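Local coordinates for protein succinate-semialdehyde dehydrogenase (NAD(P)(+)) (PDB 3RH9) that probably oxidises succinate semialdehyde to succinate, reducing a nicotinamide cofactor, at residues G14-G18 with R19-S23; L200-D204 with G205-L209. One frame throughout, in Å; residues are numbered along the deposited sequence.

In the fold
Contact 1 is a short beta hairpin near the N-terminus, and contact 2 is the turn that leads from helix 188-197 into strand 207-209, one of the two outermost strands, within the chain, of a mixed sheet. Their centres lie about 10 Å apart, on the same side of the chain's centre. The two meet through the backbone: Tyr-15 O is 2.8 Å from Leu-209 N, a probable hydrogen bond that sets the hairpin beside the border strand. Gly-17 and Asp-204 also lie in contact where the two turns meet. Both contacts lie at the periphery, their centres about 25 and 23 Å from the centre of the chain, and away from the predicted active-site residue Glu-256.

Contact 1: G14-G18 with R19-S23; sequences GYIGG and RWKDS
Tyr-15 and Trp-20 meet edge to face across a two-stranded beta hairpin near the N-terminus, strands 14-16 and 19-21 joined by a type I' turn from Ile-16 to Arg-19. Ile-16 and Arg-19 form an antiparallel hydrogen-bonded pair, with backbone bonds Ile-16 N to Arg-19 O, 2.8 Å, and Arg-19 N to Ile-16 O, 3.0 Å; beyond it the pairing is weak. Gly-17 and Gly-18 suit the turn's positive phi angles, which glycine adopts without strain. With its CG anti to the backbone N (chi1 -169°), the Tyr-15 ring presents its CD2 edge over the middle of the indole, with CD2 3.6 Å from Trp-20 CE2 and the planes at 82°. Asp-198 OD1 is hydrogen-bonded to Tyr-15 OH, and OD2 takes a weak bond from Trp-20 NE1. An alanine here in place of Trp-20 would probably leave the tyrosine edge without its aromatic face and OD2 without that weak bond. On the other face, Lys-21 CE lies 4.0 Å from Ile-16 CG2. A water links Ile-16 O to Arg-19 NH1, at the guanidinium edge. The aromatic pair lies against helix 188-197, through Phe-194, while Ile-16 packs on Ala-53 of helix 48-61.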
# COMPACT_ATOMS: atom_id res chain seq x y z
N GLY A 14 16.38 18.63 19.27
CA GLY A 14 16.24 17.87 18.04
C GLY A 14 17.56 17.41 17.47
O GLY A 14 18.63 17.62 18.04
N TYR A 15 17.49 16.76 16.32
CA TYR A 15 18.68 16.26 15.67
C TYR A 15 18.53 16.39 14.18
O TYR A 15 17.85 15.58 13.55
CB TYR A 15 18.91 14.80 16.03
CG TYR A 15 20.27 14.27 15.62
CD1 TYR A 15 20.48 13.74 14.35
CD2 TYR A 15 21.33 14.31 16.50
CE1 TYR A 15 21.72 13.25 13.98
CE2 TYR A 15 22.58 13.82 16.14
CZ TYR A 15 22.77 13.29 14.88
OH TYR A 15 24.00 12.80 14.55
N ILE A 16 19.15 17.42 13.63
CA ILE A 16 19.02 17.70 12.21
C ILE A 16 20.39 17.73 11.56
O ILE A 16 21.27 18.48 11.99
CB ILE A 16 18.36 19.05 12.01
CG1 ILE A 16 16.91 18.99 12.46
CG2 ILE A 16 18.48 19.48 10.57
CD1 ILE A 16 16.21 20.34 12.42
N GLY A 17 20.55 16.89 10.53
CA GLY A 17 21.73 16.92 9.69
C GLY A 17 23.04 16.71 10.42
O GLY A 17 24.08 17.23 10.02
N GLY A 18 22.99 15.93 11.49
CA GLY A 18 24.19 15.56 12.23
C GLY A 18 24.31 16.35 13.51
O GLY A 18 25.06 15.98 14.41
N ARG A 19 23.55 17.44 13.60
CA ARG A 19 23.67 18.37 14.70
C ARG A 19 22.52 18.24 15.66
O ARG A 19 21.37 18.02 15.25
CB ARG A 19 23.69 19.81 14.19
CG ARG A 19 24.73 20.11 13.16
CD ARG A 19 24.77 21.59 12.84
NE ARG A 19 25.88 21.86 11.94
CZ ARG A 19 25.87 21.55 10.64
NH1 ARG A 19 24.79 20.97 10.10
NH2 ARG A 19 26.94 21.80 9.89
N TRP A 20 22.82 18.40 16.94
CA TRP A 20 21.79 18.61 17.94
C TRP A 20 21.39 20.08 17.91
O TRP A 20 22.14 20.93 18.37
CB TRP A 20 22.32 18.26 19.32
CG TRP A 20 22.68 16.83 19.50
CD1 TRP A 20 23.93 16.28 19.40
CD2 TRP A 20 21.80 15.75 19.83
NE1 TRP A 20 23.87 14.93 19.65
CE2 TRP A 20 22.58 14.58 19.91
CE3 TRP A 20 20.42 15.66 20.07
CZ2 TRP A 20 22.03 13.33 20.23
CZ3 TRP A 20 19.88 14.43 20.37
CH2 TRP A 20 20.69 13.28 20.45
N LYS A 21 20.22 20.39 17.36
CA LYS A 21 19.77 21.78 17.36
C LYS A 21 18.25 21.92 17.36
O LYS A 21 17.50 20.92 17.32
CB LYS A 21 20.39 22.56 16.20
CG LYS A 21 19.90 22.16 14.81
CD LYS A 21 20.36 23.13 13.70
CE LYS A 21 19.54 22.85 12.42
NZ LYS A 21 19.42 23.98 11.44
N ASP A 22 17.79 23.17 17.42
CA ASP A 22 16.37 23.47 17.38
C ASP A 22 16.17 24.98 17.35
O ASP A 22 17.10 25.72 17.63
CB ASP A 22 15.65 22.83 18.58
CG ASP A 22 15.86 23.60 19.87
OD1 ASP A 22 16.59 23.09 20.73
OD2 ASP A 22 15.29 24.70 20.04
N SER A 23 14.97 25.44 17.01
CA SER A 23 14.68 26.86 16.96
C SER A 23 13.53 27.19 17.89
O SER A 23 12.80 28.16 17.66
CB SER A 23 14.28 27.25 15.55
OG SER A 23 15.16 26.65 14.64
O HOH W 1 22.04 20.78 10.79

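Contact 2: L200-D204 with G205-L209; sequences LDLPD and GMVNL
Pro-203 and Met-206, the latter built as selenomethionine, pack against each other across a type II beta turn that reverses the chain just ahead of strand 207-209. The turn is closed by a backbone hydrogen bond from Met-206 N to Pro-203 O, 3.0 Å long and nearly straight at the hydrogen (169°), although the donor stands above the carbonyl plane. Gly-205 takes the third position with phi 107°, where a side chain would run into the carbonyl oxygen of Asp-204.

The selenomethionine begins toward the proline and then turns off. Its CG lies beside the backbone N (chi1 -82°), which sets that methylene 3.6 Å from Pro-203 CB, against the CB-CG-CD side of the puckered ring. Bends at chi2 and chi3 then carry SE and CE away from the turn, so the contact is made by the root of the chain and not by its tip. Proline suits this place as a compact apolar ring whose carbonyl accepts the turn bond. Asp-204 at the second turn position is exposed, and its CB points away from 205-209; a polar residue suits such a corner. A looser contact, Leu-202 CD2 to Val-207 CG1 at 4.3 Å, brings together the residues flanking the turn.

Around the turn, Trp-76 of helix 70-86 touches both Pro-203 and Met-206. Leu-202 and Val-207 rest on helix 188-197, through Met-197 and Phe-194, and beyond them strand 207-209 pairs in parallel with strand 178-181.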
# COMPACT_ATOMS: atom_id res chain seq x y z
N LEU A 200 27.97 6.76 15.83
CA LEU A 200 28.11 5.58 14.99
C LEU A 200 28.50 5.94 13.55
O LEU A 200 28.48 5.08 12.66
CB LEU A 200 26.82 4.78 15.00
CG LEU A 200 26.46 4.14 16.34
CD1 LEU A 200 25.25 3.23 16.16
CD2 LEU A 200 27.64 3.36 16.85
N ASP A 201 28.85 7.20 13.33
CA ASP A 201 29.31 7.60 12.00
C ASP A 201 28.30 7.34 10.88
O ASP A 201 28.68 6.93 9.78
CB ASP A 201 30.62 6.90 11.68
CG ASP A 201 31.79 7.86 11.60
OD1 ASP A 201 31.55 9.09 11.41
OD2 ASP A 201 32.94 7.39 11.72
N LEU A 202 27.03 7.59 11.16
CA LEU A 202 26.02 7.60 10.11
C LEU A 202 26.26 8.84 9.27
O LEU A 202 26.78 9.83 9.78
CB LEU A 202 24.62 7.64 10.73
CG LEU A 202 23.98 6.31 11.14
CD1 LEU A 202 25.02 5.26 11.54
CD2 LEU A 202 22.96 6.52 12.27
N PRO A 203 25.88 8.80 7.98
CA PRO A 203 25.92 10.00 7.13
C PRO A 203 25.06 11.15 7.68
O PRO A 203 23.95 10.92 8.16
CB PRO A 203 25.33 9.50 5.80
CG PRO A 203 25.55 8.02 5.81
CD PRO A 203 25.52 7.58 7.24
N ASP A 204 25.57 12.37 7.60
CA ASP A 204 24.80 13.53 8.00
C ASP A 204 23.48 13.60 7.22
O ASP A 204 23.47 13.77 6.01
CB ASP A 204 25.60 14.83 7.79
CG ASP A 204 26.56 15.13 8.93
OD1 ASP A 204 26.67 14.30 9.86
OD2 ASP A 204 27.21 16.21 8.91
N GLY A 205 22.36 13.48 7.93
CA GLY A 205 21.06 13.53 7.30
C GLY A 205 20.32 12.19 7.20
O GLY A 205 19.16 12.18 6.84
N MSE A 206 20.98 11.07 7.50
CA MSE A 206 20.30 9.77 7.38
C MSE A 206 19.19 9.60 8.41
O MSE A 206 18.15 8.99 8.13
CB MSE A 206 21.27 8.61 7.48
CG MSE A 206 21.98 8.31 6.20
SE MSE A 206 20.82 7.71 4.71
CE MSE A 206 19.74 6.38 5.67
N VAL A 207 19.42 10.13 9.61
CA VAL A 207 18.40 10.13 10.65
C VAL A 207 18.25 11.54 11.18
O VAL A 207 19.22 12.29 11.26
CB VAL A 207 18.75 9.18 11.78
CG1 VAL A 207 18.99 7.79 11.24
CG2 VAL A 207 19.97 9.67 12.50
N ASN A 208 17.02 11.92 11.51
CA ASN A 208 16.68 13.25 12.01
C ASN A 208 15.53 13.16 12.99
O ASN A 208 14.59 12.39 12.79
CB ASN A 208 16.30 14.18 10.86
CG ASN A 208 17.31 14.18 9.74
OD1 ASN A 208 17.24 13.36 8.82
ND2 ASN A 208 18.26 15.09 9.81
N LEU A 209 15.61 13.95 14.06
CA LEU A 209 14.63 13.91 15.14
C LEU A 209 13.91 15.25 15.28
O LEU A 209 14.53 16.29 15.42
CB LEU A 209 15.33 13.52 16.44
CG LEU A 209 14.52 13.53 17.74
CD1 LEU A 209 13.18 12.80 17.58
CD2 LEU A 209 15.34 12.93 18.91